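Local coordinates for heat shock protein-related protein (Deinococcus radiodurans, PDB 4FEI), which is a small heat shock protein of the HSP20 family, probably acting in the stress response as a chaperone that binds unfolding proteins, here represented by its alpha-crystallin domain, at residues W11-P25 against G85-T97. Residues are numbered along the deposited sequence; the frame is centred on the assembly and turned at random.
Sequences WRDAGTHLDLLLDVP and GVLTVRFEKLRPT
Strands 17-23 and 86-92 run antiparallel, their axes 4.4 Å apart at closest, and paired bonds join L18 to F91, L20 to V89 and L22 to L87; they are the inner strands of this chain's four-stranded sheet in the alpha-crystallin beta sandwich, a sheet extended by the second subunit. L18, L20, L22, L87, V89 and F91 face the apolar interior, where L20 meets L41 and L67 of the second sheet. L20 and V89 lie side by side, CD1 of L20 being 3.8 Å from CG2 of V89, while CH2 of W11 reaches CE2 of F91 near the plane of the tryptophan ring. On the other face D19 is shared by two arginines. R12, its chain bent at chi3 (56°), grips OD2 of D19 side-on through NE and NH2, with OD2 near the guanidinium plane. R90 runs alongside, NE 3.3 Å from D19 OD1, but the planes stand 89° apart and OD1 lies well out of the guanidinium plane: a salt bridge of charges alone, no N-H pointing at it. D23 forms salt bridges with R47 (through OD1) and R58 (through OD2) of the second subunit. Just past strand 86-92, K93 reaches to the type II' turn A14-H17: NZ forms a salt bridge with D13 OD1 (2.7 Å), which also accepts from G15 N in an Asx turn, and donates to G15 O (3.1 Å). A methionine in place of K93 would probably leave the D13 carboxylate without its countercharge and G15 O with one donor fewer. T97 N meets G15 O from the opposite face of its carbonyl plane, 59° out of it.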
# COMPACT_ATOMS: atom_id res chain seq x y z
N TRP A 11 -12.25 -7.50 -5.10
CA TRP A 11 -12.95 -8.74 -4.79
C TRP A 11 -12.49 -9.84 -5.74
O TRP A 11 -12.59 -9.73 -6.95
CB TRP A 11 -14.45 -8.54 -4.91
CG TRP A 11 -15.01 -7.71 -3.76
CD1 TRP A 11 -15.37 -6.38 -3.80
CD2 TRP A 11 -15.30 -8.17 -2.42
NE1 TRP A 11 -15.84 -5.99 -2.54
CE2 TRP A 11 -15.80 -7.06 -1.69
CE3 TRP A 11 -15.20 -9.40 -1.79
CZ2 TRP A 11 -16.21 -7.16 -0.35
CZ3 TRP A 11 -15.58 -9.50 -0.44
CH2 TRP A 11 -16.07 -8.39 0.26
N ARG A 12 -11.93 -10.90 -5.17
CA ARG A 12 -11.46 -12.03 -5.98
C ARG A 12 -12.39 -13.23 -5.76
O ARG A 12 -12.79 -13.53 -4.63
CB ARG A 12 -10.01 -12.38 -5.61
CG ARG A 12 -9.45 -13.65 -6.30
CD ARG A 12 -8.02 -13.93 -5.85
NE ARG A 12 -7.86 -14.06 -4.38
CZ ARG A 12 -6.70 -13.89 -3.73
NH1 ARG A 12 -5.58 -13.56 -4.41
NH2 ARG A 12 -6.66 -14.03 -2.39
N ASP A 13 -12.75 -13.86 -6.87
CA ASP A 13 -13.53 -15.06 -6.84
C ASP A 13 -12.56 -16.19 -6.59
O ASP A 13 -11.75 -16.51 -7.45
CB ASP A 13 -14.23 -15.22 -8.19
CG ASP A 13 -15.02 -16.51 -8.32
OD1 ASP A 13 -15.25 -17.20 -7.29
OD2 ASP A 13 -15.41 -16.85 -9.47
N ALA A 14 -12.61 -16.78 -5.40
CA ALA A 14 -11.79 -17.94 -5.10
C ALA A 14 -12.66 -19.23 -4.97
O ALA A 14 -12.50 -20.03 -4.03
CB ALA A 14 -11.00 -17.70 -3.85
N GLY A 15 -13.57 -19.42 -5.92
CA GLY A 15 -14.37 -20.64 -5.99
C GLY A 15 -15.33 -20.84 -4.82
O GLY A 15 -16.47 -20.39 -4.86
N THR A 16 -14.86 -21.53 -3.78
CA THR A 16 -15.67 -21.79 -2.61
C THR A 16 -15.72 -20.54 -1.73
O THR A 16 -16.66 -20.37 -0.93
CB THR A 16 -15.15 -23.04 -1.76
OG1 THR A 16 -13.88 -22.73 -1.14
CG2 THR A 16 -14.99 -24.31 -2.64
N HIS A 17 -14.72 -19.68 -1.88
CA HIS A 17 -14.59 -18.48 -1.08
C HIS A 17 -14.62 -17.20 -1.89
O HIS A 17 -14.35 -17.19 -3.09
CB HIS A 17 -13.32 -18.52 -0.22
CG HIS A 17 -13.39 -19.50 0.90
ND1 HIS A 17 -13.09 -20.84 0.74
CD2 HIS A 17 -13.74 -19.34 2.20
CE1 HIS A 17 -13.26 -21.46 1.90
NE2 HIS A 17 -13.65 -20.58 2.80
N LEU A 18 -14.91 -16.10 -1.20
CA LEU A 18 -14.88 -14.75 -1.76
C LEU A 18 -13.80 -13.98 -0.98
O LEU A 18 -13.87 -13.89 0.26
CB LEU A 18 -16.25 -14.11 -1.56
CG LEU A 18 -16.56 -12.77 -2.20
CD1 LEU A 18 -16.43 -12.84 -3.75
CD2 LEU A 18 -17.96 -12.33 -1.79
N ASP A 19 -12.79 -13.45 -1.68
CA ASP A 19 -11.70 -12.71 -1.05
C ASP A 19 -11.80 -11.22 -1.27
O ASP A 19 -11.99 -10.75 -2.41
CB ASP A 19 -10.33 -13.13 -1.62
CG ASP A 19 -10.01 -14.59 -1.40
OD1 ASP A 19 -10.57 -15.18 -0.43
OD2 ASP A 19 -9.22 -15.14 -2.20
N LEU A 20 -11.61 -10.47 -0.20
CA LEU A 20 -11.46 -9.02 -0.29
C LEU A 20 -9.99 -8.72 -0.07
O LEU A 20 -9.43 -9.12 0.95
CB LEU A 20 -12.30 -8.34 0.78
CG LEU A 20 -12.40 -6.82 1.00
CD1 LEU A 20 -11.33 -6.37 1.96
CD2 LEU A 20 -12.35 -6.01 -0.29
N LEU A 21 -9.35 -8.07 -1.02
CA LEU A 21 -7.98 -7.60 -0.84
C LEU A 21 -7.99 -6.09 -0.73
O LEU A 21 -8.56 -5.38 -1.58
CB LEU A 21 -7.08 -8.02 -2.01
CG LEU A 21 -6.83 -9.52 -2.20
CD1 LEU A 21 -7.77 -10.10 -3.22
CD2 LEU A 21 -5.39 -9.69 -2.73
N LEU A 22 -7.37 -5.58 0.32
CA LEU A 22 -7.41 -4.14 0.63
C LEU A 22 -5.99 -3.61 0.81
O LEU A 22 -5.27 -4.10 1.66
CB LEU A 22 -8.28 -3.91 1.88
CG LEU A 22 -8.71 -2.48 2.15
CD1 LEU A 22 -9.83 -2.05 1.18
CD2 LEU A 22 -9.17 -2.31 3.64
N ASP A 23 -5.59 -2.64 0.00
CA ASP A 23 -4.23 -2.10 0.07
C ASP A 23 -4.11 -1.16 1.27
O ASP A 23 -4.60 -0.00 1.23
CB ASP A 23 -3.86 -1.32 -1.21
CG ASP A 23 -3.55 -2.21 -2.37
OD1 ASP A 23 -3.64 -1.72 -3.53
OD2 ASP A 23 -3.19 -3.38 -2.16
N VAL A 24 -3.48 -1.67 2.34
CA VAL A 24 -3.30 -0.89 3.56
C VAL A 24 -1.80 -0.81 4.01
O VAL A 24 -1.44 -1.29 5.09
CB VAL A 24 -4.25 -1.42 4.72
CG1 VAL A 24 -5.75 -1.07 4.44
CG2 VAL A 24 -4.09 -2.92 4.92
N PRO A 25 -0.92 -0.24 3.18
CA PRO A 25 0.49 -0.19 3.61
C PRO A 25 0.69 0.77 4.78
O PRO A 25 0.07 1.83 4.81
CB PRO A 25 1.24 0.32 2.35
CG PRO A 25 0.25 1.10 1.63
CD PRO A 25 -1.10 0.43 1.87
N GLY A 85 1.55 -5.13 3.56
CA GLY A 85 0.69 -3.98 3.33
C GLY A 85 -0.64 -4.31 2.67
O GLY A 85 -1.35 -3.43 2.24
N VAL A 86 -0.99 -5.60 2.62
CA VAL A 86 -2.25 -6.04 2.00
C VAL A 86 -3.10 -6.80 3.02
O VAL A 86 -2.65 -7.82 3.58
CB VAL A 86 -1.97 -6.92 0.74
CG1 VAL A 86 -3.25 -7.56 0.15
CG2 VAL A 86 -1.15 -6.11 -0.33
N LEU A 87 -4.33 -6.36 3.20
CA LEU A 87 -5.29 -7.10 4.00
C LEU A 87 -6.12 -8.05 3.15
O LEU A 87 -6.85 -7.62 2.28
CB LEU A 87 -6.19 -6.13 4.75
CG LEU A 87 -7.27 -6.77 5.65
CD1 LEU A 87 -6.65 -7.46 6.84
CD2 LEU A 87 -8.21 -5.69 6.09
N THR A 88 -6.04 -9.35 3.43
CA THR A 88 -6.85 -10.36 2.74
C THR A 88 -7.92 -10.86 3.68
O THR A 88 -7.62 -11.48 4.71
CB THR A 88 -5.94 -11.54 2.26
OG1 THR A 88 -4.85 -11.04 1.47
CG2 THR A 88 -6.74 -12.59 1.46
N VAL A 89 -9.18 -10.58 3.35
CA VAL A 89 -10.31 -11.08 4.11
C VAL A 89 -11.08 -12.13 3.30
O VAL A 89 -11.61 -11.84 2.25
CB VAL A 89 -11.30 -9.92 4.51
CG1 VAL A 89 -12.34 -10.42 5.59
CG2 VAL A 89 -10.55 -8.64 4.95
N ARG A 90 -11.19 -13.33 3.83
CA ARG A 90 -11.77 -14.44 3.13
C ARG A 90 -13.15 -14.85 3.71
O ARG A 90 -13.30 -15.02 4.93
CB ARG A 90 -10.78 -15.60 3.21
CG ARG A 90 -11.02 -16.68 2.22
CD ARG A 90 -9.69 -17.40 1.92
NE ARG A 90 -9.82 -18.20 0.71
CZ ARG A 90 -8.81 -18.80 0.10
NH1 ARG A 90 -9.04 -19.51 -1.00
NH2 ARG A 90 -7.57 -18.69 0.59
N PHE A 91 -14.14 -15.03 2.83
CA PHE A 91 -15.47 -15.39 3.24
C PHE A 91 -15.88 -16.62 2.43
O PHE A 91 -15.51 -16.74 1.23
CB PHE A 91 -16.49 -14.27 2.94
CG PHE A 91 -16.21 -12.96 3.62
CD1 PHE A 91 -16.76 -12.69 4.86
CD2 PHE A 91 -15.40 -11.98 3.01
CE1 PHE A 91 -16.52 -11.46 5.51
CE2 PHE A 91 -15.14 -10.77 3.64
CZ PHE A 91 -15.72 -10.51 4.90
N GLU A 92 -16.66 -17.52 3.02
CA GLU A 92 -17.14 -18.64 2.25
C GLU A 92 -18.47 -18.30 1.60
O GLU A 92 -19.34 -17.75 2.25
CB GLU A 92 -17.16 -19.98 3.02
CG GLU A 92 -17.94 -20.01 4.24
CD GLU A 92 -17.83 -21.36 4.97
OE1 GLU A 92 -18.23 -22.41 4.38
OE2 GLU A 92 -17.36 -21.36 6.14
N LYS A 93 -18.59 -18.59 0.32
CA LYS A 93 -19.79 -18.30 -0.46
C LYS A 93 -20.95 -19.21 -0.07
O LYS A 93 -20.77 -20.35 0.36
CB LYS A 93 -19.49 -18.43 -1.95
CG LYS A 93 -18.73 -17.23 -2.52
CD LYS A 93 -17.83 -17.59 -3.70
CE LYS A 93 -18.58 -17.81 -4.98
NZ LYS A 93 -17.58 -17.84 -6.13
N LEU A 94 -22.15 -18.66 -0.19
CA LEU A 94 -23.39 -19.39 -0.02
C LEU A 94 -23.59 -20.43 -1.15
O LEU A 94 -24.06 -21.54 -0.90
CB LEU A 94 -24.53 -18.38 -0.08
CG LEU A 94 -25.63 -18.54 0.94
CD1 LEU A 94 -25.11 -18.05 2.27
CD2 LEU A 94 -26.91 -17.77 0.50
N ARG A 95 -23.25 -20.04 -2.37
CA ARG A 95 -23.30 -20.86 -3.54
C ARG A 95 -21.85 -20.94 -4.07
O ARG A 95 -21.43 -20.13 -4.92
CB ARG A 95 -24.25 -20.24 -4.57
CG ARG A 95 -24.43 -21.02 -5.89
CD ARG A 95 -25.35 -20.22 -6.87
NE ARG A 95 -25.08 -20.54 -8.28
CZ ARG A 95 -24.07 -20.04 -9.01
NH1 ARG A 95 -23.91 -20.40 -10.29
NH2 ARG A 95 -23.20 -19.16 -8.48
N PRO A 96 -21.07 -21.93 -3.56
CA PRO A 96 -19.69 -22.11 -4.01
C PRO A 96 -19.69 -22.48 -5.48
O PRO A 96 -20.59 -23.18 -5.93
CB PRO A 96 -19.20 -23.31 -3.17
CG PRO A 96 -20.19 -23.47 -2.06
CD PRO A 96 -21.49 -22.98 -2.60
N THR A 97 -18.71 -21.97 -6.21
CA THR A 97 -18.38 -22.43 -7.56
C THR A 97 -17.02 -23.16 -7.55
O THR A 97 -16.24 -23.03 -6.62
CB THR A 97 -18.29 -21.27 -8.59
OG1 THR A 97 -17.25 -20.39 -8.20
CG2 THR A 97 -19.62 -20.50 -8.70
O HOH W 1 -4.22 -12.72 -0.61